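Local coordinates for PHOX (Pseudomonas fluorescens, PDB 4A9V), which hydrolyses phosphate monoesters as an alkaline phosphatase of the PhoX family, using a complex iron-calcium cofactor carried by a beta-propeller, at residues Cys192-Thr197 and Arg385-Val390; Asp291-Glu296 and His370-Ala375. All coordinates share one frame; numbering follows the deposited sequence. Where two conformers were deposited one is given.

Interaction 1 of 2, residues Cys192-Thr197 and Arg385-Val390. With CA (calcium ion), chain R; CA (calcium ion), chain Q; FEO (mu-oxo-diiron), chain S.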
loop_
_atom_site.group_PDB
_atom_site.type_symbol
_atom_site.label_atom_id
_atom_site.label_comp_id
_atom_site.label_asym_id
_atom_site.label_seq_id
_atom_site.Cartn_x
_atom_site.Cartn_y
_atom_site.Cartn_z
ATOM N N CYS A 192 -3.681 -0.554 5.575
ATOM C CA CYS A 192 -4.552 -1.204 4.611
ATOM C C CYS A 192 -4.206 -2.683 4.492
ATOM O O CYS A 192 -3.075 -3.033 4.162
ATOM C CB CYS A 192 -4.371 -0.536 3.256
ATOM S SG CYS A 192 -5.055 1.125 3.211
ATOM N N GLU A 193 -5.182 -3.548 4.748
ATOM C CA GLU A 193 -5.009 -4.993 4.619
ATOM C C GLU A 193 -5.268 -5.397 3.174
ATOM O O GLU A 193 -6.367 -5.202 2.660
ATOM C CB GLU A 193 -5.982 -5.715 5.561
ATOM C CG GLU A 193 -5.692 -5.415 7.019
ATOM C CD GLU A 193 -6.782 -5.825 7.999
ATOM O OE1 GLU A 193 -7.897 -6.230 7.595
ATOM O OE2 GLU A 193 -6.504 -5.737 9.219
ATOM N N GLU A 194 -4.243 -5.942 2.521
ATOM C CA GLU A 194 -4.293 -6.224 1.081
ATOM C C GLU A 194 -4.465 -7.734 0.836
ATOM O O GLU A 194 -5.589 -8.217 0.816
ATOM C CB GLU A 194 -3.059 -5.649 0.359
ATOM C CG GLU A 194 -3.090 -5.840 -1.153
ATOM C CD GLU A 194 -1.762 -5.558 -1.816
ATOM O OE1 GLU A 194 -0.713 -5.765 -1.166
ATOM O OE2 GLU A 194 -1.772 -5.207 -3.011
ATOM N N ASN A 195 -3.377 -8.497 0.764
ATOM C CA ASN A 195 -3.462 -9.915 0.388
ATOM C C ASN A 195 -3.739 -10.826 1.582
ATOM O O ASN A 195 -3.120 -11.886 1.764
ATOM C CB ASN A 195 -2.201 -10.336 -0.353
ATOM C CG ASN A 195 -2.122 -9.713 -1.728
ATOM O OD1 ASN A 195 -3.062 -9.825 -2.517
ATOM N ND2 ASN A 195 -1.063 -8.966 -1.984
ATOM N N PHE A 196 -4.749 -10.445 2.351
ATOM C CA PHE A 196 -5.090 -11.158 3.572
ATOM C C PHE A 196 -5.542 -12.587 3.291
ATOM O O PHE A 196 -5.318 -13.485 4.096
ATOM C CB PHE A 196 -6.162 -10.402 4.368
ATOM C CG PHE A 196 -7.513 -10.376 3.709
ATOM C CD1 PHE A 196 -7.830 -9.428 2.753
ATOM C CD2 PHE A 196 -8.489 -11.275 4.091
ATOM C CE1 PHE A 196 -9.075 -9.425 2.149
ATOM C CE2 PHE A 196 -9.729 -11.280 3.487
ATOM C CZ PHE A 196 -10.033 -10.346 2.525
ATOM N N THR A 197 -6.189 -12.793 2.149
ATOM C CA THR A 197 -6.731 -14.099 1.797
ATOM C C THR A 197 -5.640 -15.146 1.632
ATOM O O THR A 197 -5.895 -16.332 1.833
ATOM C CB THR A 197 -7.555 -14.023 0.500
ATOM O OG1 THR A 197 -6.765 -13.412 -0.523
ATOM C CG2 THR A 197 -8.811 -13.199 0.701
ATOM N N ARG A 385 -5.049 -3.575 -11.968
ATOM C CA ARG A 385 -4.363 -3.605 -10.671
ATOM C C ARG A 385 -4.085 -2.219 -10.107
ATOM O O ARG A 385 -2.931 -1.789 -9.996
ATOM C CB ARG A 385 -3.070 -4.405 -10.745
ATOM C CG ARG A 385 -3.276 -5.877 -11.041
ATOM C CD ARG A 385 -1.969 -6.623 -10.903
ATOM N NE ARG A 385 -1.471 -6.515 -9.542
ATOM C CZ ARG A 385 -0.195 -6.623 -9.203
ATOM N NH1 ARG A 385 0.669 -7.131 -10.071
ATOM N NH2 ARG A 385 0.183 -6.370 -7.956
ATOM N N PRO A 386 -5.135 -1.547 -9.625
ATOM C CA PRO A 386 -4.927 -0.314 -8.879
ATOM C C PRO A 386 -4.050 -0.532 -7.661
ATOM O O PRO A 386 -4.331 -1.409 -6.842
ATOM C CB PRO A 386 -6.345 0.092 -8.455
ATOM C CG PRO A 386 -7.270 -0.696 -9.313
ATOM C CD PRO A 386 -6.548 -1.957 -9.650
ATOM N N GLU A 387 -2.988 0.256 -7.555
ATOM C CA GLU A 387 -2.197 0.278 -6.336
ATOM C C GLU A 387 -2.329 1.656 -5.687
ATOM O O GLU A 387 -3.437 2.022 -5.302
ATOM C CB GLU A 387 -0.777 -0.249 -6.567
ATOM C CG GLU A 387 -0.799 -1.752 -6.844
ATOM C CD GLU A 387 0.550 -2.435 -6.680
ATOM O OE1 GLU A 387 1.365 -2.340 -7.620
ATOM O OE2 GLU A 387 0.795 -3.101 -5.638
ATOM N N TRP A 388 -1.254 2.411 -5.504
ATOM C CA TRP A 388 -1.363 3.618 -4.684
ATOM C C TRP A 388 -2.099 4.740 -5.383
ATOM O O TRP A 388 -1.960 4.955 -6.590
ATOM C CB TRP A 388 0.010 4.137 -4.285
ATOM C CG TRP A 388 0.748 3.267 -3.314
ATOM C CD1 TRP A 388 0.982 1.901 -3.391
ATOM C CD2 TRP A 388 1.606 3.742 -2.241
ATOM N NE1 TRP A 388 1.882 1.513 -2.437
ATOM C CE2 TRP A 388 2.331 2.584 -1.749
ATOM C CE3 TRP A 388 1.911 4.994 -1.726
ATOM C CZ2 TRP A 388 3.284 2.686 -0.749
ATOM C CZ3 TRP A 388 2.896 5.084 -0.739
ATOM C CH2 TRP A 388 3.566 3.957 -0.271
ATOM N N ILE A 389 -2.779 5.546 -4.568
ATOM C CA ILE A 389 -3.436 6.775 -4.996
ATOM C C ILE A 389 -2.878 7.938 -4.184
ATOM O O ILE A 389 -2.662 7.811 -2.968
ATOM C CB ILE A 389 -4.964 6.661 -4.798
ATOM C CG1 ILE A 389 -5.506 5.495 -5.631
ATOM C CG2 ILE A 389 -5.652 7.963 -5.184
ATOM C CD1 ILE A 389 -6.955 5.145 -5.359
ATOM N N VAL A 390 -2.667 9.078 -4.845
ATOM C CA VAL A 390 -2.276 10.299 -4.142
ATOM C C VAL A 390 -3.067 11.475 -4.702
ATOM O O VAL A 390 -3.536 11.446 -5.841
ATOM C CB VAL A 390 -0.755 10.594 -4.253
ATOM C CG1 VAL A 390 0.051 9.552 -3.494
ATOM C CG2 VAL A 390 -0.320 10.697 -5.710
HETATM CA CA CA R . 2.905 -4.104 -6.655
HETATM CA CA CA Q . 2.437 -2.274 -3.512
HETATM FE FE1 FEO S . 1.095 -4.819 -1.249
HETATM FE FE2 FEO S . -0.519 -4.122 -4.245
HETATM O O FEO S . 1.042 -4.251 -3.116
HETATM O O HOH W 1 2.266 -6.202 -5.693
HETATM O O HOH W 2 2.515 -1.043 -1.322
HETATM O O HOH W 3 3.068 -3.944 -1.311
HETATM O O HOH W 4 4.803 -1.605 -3.116
HETATM O O HOH W 5 3.656 -4.493 -4.215
#
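E387 OE2 is gripped by three metals: it lies 2.2 Å from iron FE2 of the mu-oxo-diiron group, 2.5 Å from the calcium of chain R and, more loosely, 2.8 Å from the calcium of chain Q. E387 OE1 also reaches the chain R calcium at 2.5 Å, so this carboxylate chelates one ion while OE2 bridges onward. E194 divides its oxygens between the irons, with OE1 2.0 Å from FE1 and OE2 2.1 Å from FE2. Its CG stands anti to the backbone N (chi1 -177°), and the extended chain carries the carboxylate across to the irons. Direct contact is slight: E194 OE2 and E387 OE2 approach to 4.2 Å, no hydrogen bond joins the segments, and 35 Å² is buried. FE2, bound by both residues, is therefore the most direct connection, with the oxo bridge and the chain Q calcium as a second path; the positive metals probably offset the carboxylates' repulsion.

W388 and R385 also reach the calcium waters. W388 NE1 gives a hydrogen bond of 2.9 Å to water 2, a ligand of the chain Q calcium, lying in plane at the indole edge. In the conformer given, R385 makes a direct salt bridge to D292 and a weak bond, through NH2, to water 1 on the chain R calcium. E90, C179, E273 and D292 complete the protein ligands of the irons, while D479, D494 and again E273 join E387 at the calciums. Bridging carboxylates of this kind are characteristic of multinuclear metal centres, here the iron-calcium cofactor site of PhoX.

Interaction 2 of 2, residues Asp291-Glu296 and His370-Ala375. With FEO (mu-oxo-diiron), chain S.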
loop_
_atom_site.group_PDB
_atom_site.type_symbol
_atom_site.label_atom_id
_atom_site.label_comp_id
_atom_site.label_asym_id
_atom_site.label_seq_id
_atom_site.Cartn_x
_atom_site.Cartn_y
_atom_site.Cartn_z
ATOM N N ASP A 291 -8.194 -1.420 -5.011
ATOM C CA ASP A 291 -8.245 -2.859 -4.730
ATOM C C ASP A 291 -7.270 -3.563 -5.670
ATOM O O ASP A 291 -7.523 -3.641 -6.872
ATOM C CB ASP A 291 -9.679 -3.352 -4.988
ATOM C CG ASP A 291 -9.898 -4.794 -4.625
ATOM O OD1 ASP A 291 -8.997 -5.436 -4.039
ATOM O OD2 ASP A 291 -11.027 -5.284 -4.871
ATOM N N ASP A 292 -6.114 -3.983 -5.155
ATOM C CA ASP A 292 -5.057 -4.485 -6.029
ATOM C C ASP A 292 -5.272 -5.948 -6.384
ATOM O O ASP A 292 -4.750 -6.861 -5.747
ATOM C CB ASP A 292 -3.672 -4.270 -5.432
ATOM C CG ASP A 292 -2.578 -4.818 -6.319
ATOM O OD1 ASP A 292 -2.885 -5.204 -7.467
ATOM O OD2 ASP A 292 -1.411 -4.851 -5.878
ATOM N N GLU A 293 -6.012 -6.157 -7.465
ATOM C CA GLU A 293 -6.099 -7.451 -8.109
ATOM C C GLU A 293 -6.479 -7.192 -9.559
ATOM O O GLU A 293 -7.105 -6.176 -9.868
ATOM C CB GLU A 293 -7.134 -8.324 -7.395
ATOM C CG GLU A 293 -7.185 -9.752 -7.901
ATOM C CD GLU A 293 -7.982 -10.689 -7.011
ATOM O OE1 GLU A 293 -8.031 -10.498 -5.777
ATOM O OE2 GLU A 293 -8.531 -11.666 -7.562
ATOM N N ARG A 294 -6.036 -8.064 -10.460
ATOM C CA ARG A 294 -6.337 -7.893 -11.876
ATOM C C ARG A 294 -7.848 -7.831 -12.053
ATOM O O ARG A 294 -8.560 -8.738 -11.638
ATOM C CB ARG A 294 -5.774 -9.047 -12.702
ATOM C CG ARG A 294 -4.261 -9.072 -12.779
ATOM C CD ARG A 294 -3.785 -10.242 -13.623
ATOM N NE ARG A 294 -3.530 -11.425 -12.816
ATOM C CZ ARG A 294 -2.364 -11.688 -12.238
ATOM N NH1 ARG A 294 -1.335 -10.868 -12.424
ATOM N NH2 ARG A 294 -2.288 -12.646 -11.329
ATOM N N GLY A 295 -8.332 -6.779 -12.702
ATOM C CA GLY A 295 -9.743 -6.659 -13.008
ATOM C C GLY A 295 -10.636 -6.193 -11.870
ATOM O O GLY A 295 -11.859 -6.248 -12.003
ATOM N N GLU A 296 -10.048 -5.680 -10.787
ATOM C CA GLU A 296 -10.840 -5.128 -9.682
ATOM C C GLU A 296 -10.864 -3.590 -9.750
ATOM O O GLU A 296 -10.538 -3.000 -10.789
ATOM C CB GLU A 296 -10.343 -5.659 -8.334
ATOM C CG GLU A 296 -10.592 -7.150 -8.141
ATOM C CD GLU A 296 -12.051 -7.562 -7.968
ATOM O OE1 GLU A 296 -12.961 -6.716 -7.843
ATOM O OE2 GLU A 296 -12.279 -8.785 -7.875
ATOM N N HIS A 370 -18.900 -7.578 1.403
ATOM C CA HIS A 370 -18.812 -8.081 0.037
ATOM C C HIS A 370 -18.817 -6.952 -0.961
ATOM O O HIS A 370 -19.425 -7.042 -2.030
ATOM C CB HIS A 370 -19.955 -9.052 -0.226
ATOM C CG HIS A 370 -19.889 -10.278 0.634
ATOM N ND1 HIS A 370 -20.975 -11.002 0.965
ATOM C CD2 HIS A 370 -18.797 -10.926 1.202
ATOM C CE1 HIS A 370 -20.597 -12.050 1.721
ATOM N NE2 HIS A 370 -19.265 -11.996 1.872
ATOM N N ALA A 371 -18.008 -5.934 -0.692
ATOM C CA ALA A 371 -17.967 -4.748 -1.535
ATOM C C ALA A 371 -17.632 -5.079 -2.990
ATOM O O ALA A 371 -18.159 -4.442 -3.897
ATOM C CB ALA A 371 -16.985 -3.744 -0.974
ATOM N N ARG A 372 -16.753 -6.054 -3.225
ATOM C CA ARG A 372 -16.413 -6.421 -4.597
ATOM C C ARG A 372 -17.668 -6.831 -5.362
ATOM O O ARG A 372 -17.821 -6.507 -6.541
ATOM C CB ARG A 372 -15.413 -7.577 -4.612
ATOM C CG ARG A 372 -13.983 -7.188 -4.278
ATOM C CD ARG A 372 -13.042 -8.367 -4.456
ATOM N NE ARG A 372 -11.656 -7.949 -4.392
ATOM C CZ ARG A 372 -10.625 -8.741 -4.639
ATOM N NH1 ARG A 372 -10.801 -10.039 -4.866
ATOM N NH2 ARG A 372 -9.415 -8.218 -4.695
ATOM N N LEU A 373 -18.495 -7.662 -4.737
ATOM C CA LEU A 373 -19.702 -8.164 -5.376
ATOM C C LEU A 373 -20.689 -7.036 -5.622
ATOM O O LEU A 373 -21.348 -6.998 -6.649
ATOM C CB LEU A 373 -20.350 -9.253 -4.521
ATOM C CG LEU A 373 -19.568 -10.562 -4.483
ATOM C CD1 LEU A 373 -20.277 -11.557 -3.577
ATOM C CD2 LEU A 373 -19.417 -11.148 -5.877
ATOM N N ALA A 374 -20.818 -6.128 -4.661
ATOM C CA ALA A 374 -21.735 -5.005 -4.816
ATOM C C ALA A 374 -21.276 -4.097 -5.961
ATOM O O ALA A 374 -22.087 -3.622 -6.761
ATOM C CB ALA A 374 -21.837 -4.223 -3.513
ATOM N N ALA A 375 -19.968 -3.873 -6.057
ATOM C CA ALA A 375 -19.419 -3.031 -7.107
ATOM C C ALA A 375 -19.629 -3.653 -8.498
ATOM O O ALA A 375 -19.862 -2.944 -9.474
ATOM C CB ALA A 375 -17.944 -2.775 -6.845
HETATM FE FE1 FEO S . 1.095 -4.819 -1.249
HETATM FE FE2 FEO S . -0.519 -4.122 -4.245
HETATM O O FEO S . 1.042 -4.251 -3.116
HETATM O O HOH W 3 3.068 -3.944 -1.311
HETATM O O HOH W 6 1.965 -6.646 -2.277
#
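R372 reaches from helix 371-377 into a salt-bridge network with D291, E293 and E296, all carried by the loop that turns between strands 284-290 and 296-303 of the propeller. Its chain, extended from CG to NE, covers the distance.

The hydrogen bonds round the guanidinium edge form two pairs. Side-on, R372 NH2 meets D291 OD1 at 2.9 Å in a nearly straight bond (172°), while R372 NE meets D291 OD2, tilted from the guanidinium plane, on its syn lone pair at 2.8 Å; OD1 also accepts from K271 N. End-on, R372 NH2 and NH1 converge on the single atom E293 OE1, at 2.9 and 3.0 Å. Both come from the same face, above the carboxylate plane, which is turned 71° from the guanidinium. OE1 is held further by the K271 side chain.

E296 contributes a stack: its carboxylate lies over one guanidinium face, offset toward the rim, the planes 12° apart, and also packs on R372 CG and CD. E296 OE2 and R372 NH1, 3.6 Å apart, interact by charge without a hydrogen bond; OE2 has its salt-bridge partner in R215. R372 NH1 also bonds R215 O, and R372 makes a cation-pi contact with Y216, so rotation of its head should be restrained.

Backbone bonds shape the acidic loop. A type II turn runs from E293 to E296, with G295 at positive phi, and D292 centres an inverse gamma turn in which E293 N bonds D291 O. The CB of D292 points away from the helix, and D292 OD2 ends 2.0 Å from iron FE2.

From the N terminus the chain first passes 192-197, at the end of strand 189-193, then 291-296 in the corner between two strands, then 370-375 on helix 371-377, and finally 385-390 on strand 386-391. Interaction 2 closes a loop of 73 residues; interaction 1 closes one of 187 that contains it entirely, so the two nest and do not cross. Interaction 1 ties two different sheets together near the centre of the chain, whereas interaction 2 ties a strand-to-strand loop to a helix farther out. Iron FE2 is common to both, bound by E387 and D292, and a salt bridge of 2.8 Å from R385 NE, in the conformer given, to D292 OD1 is a second tie.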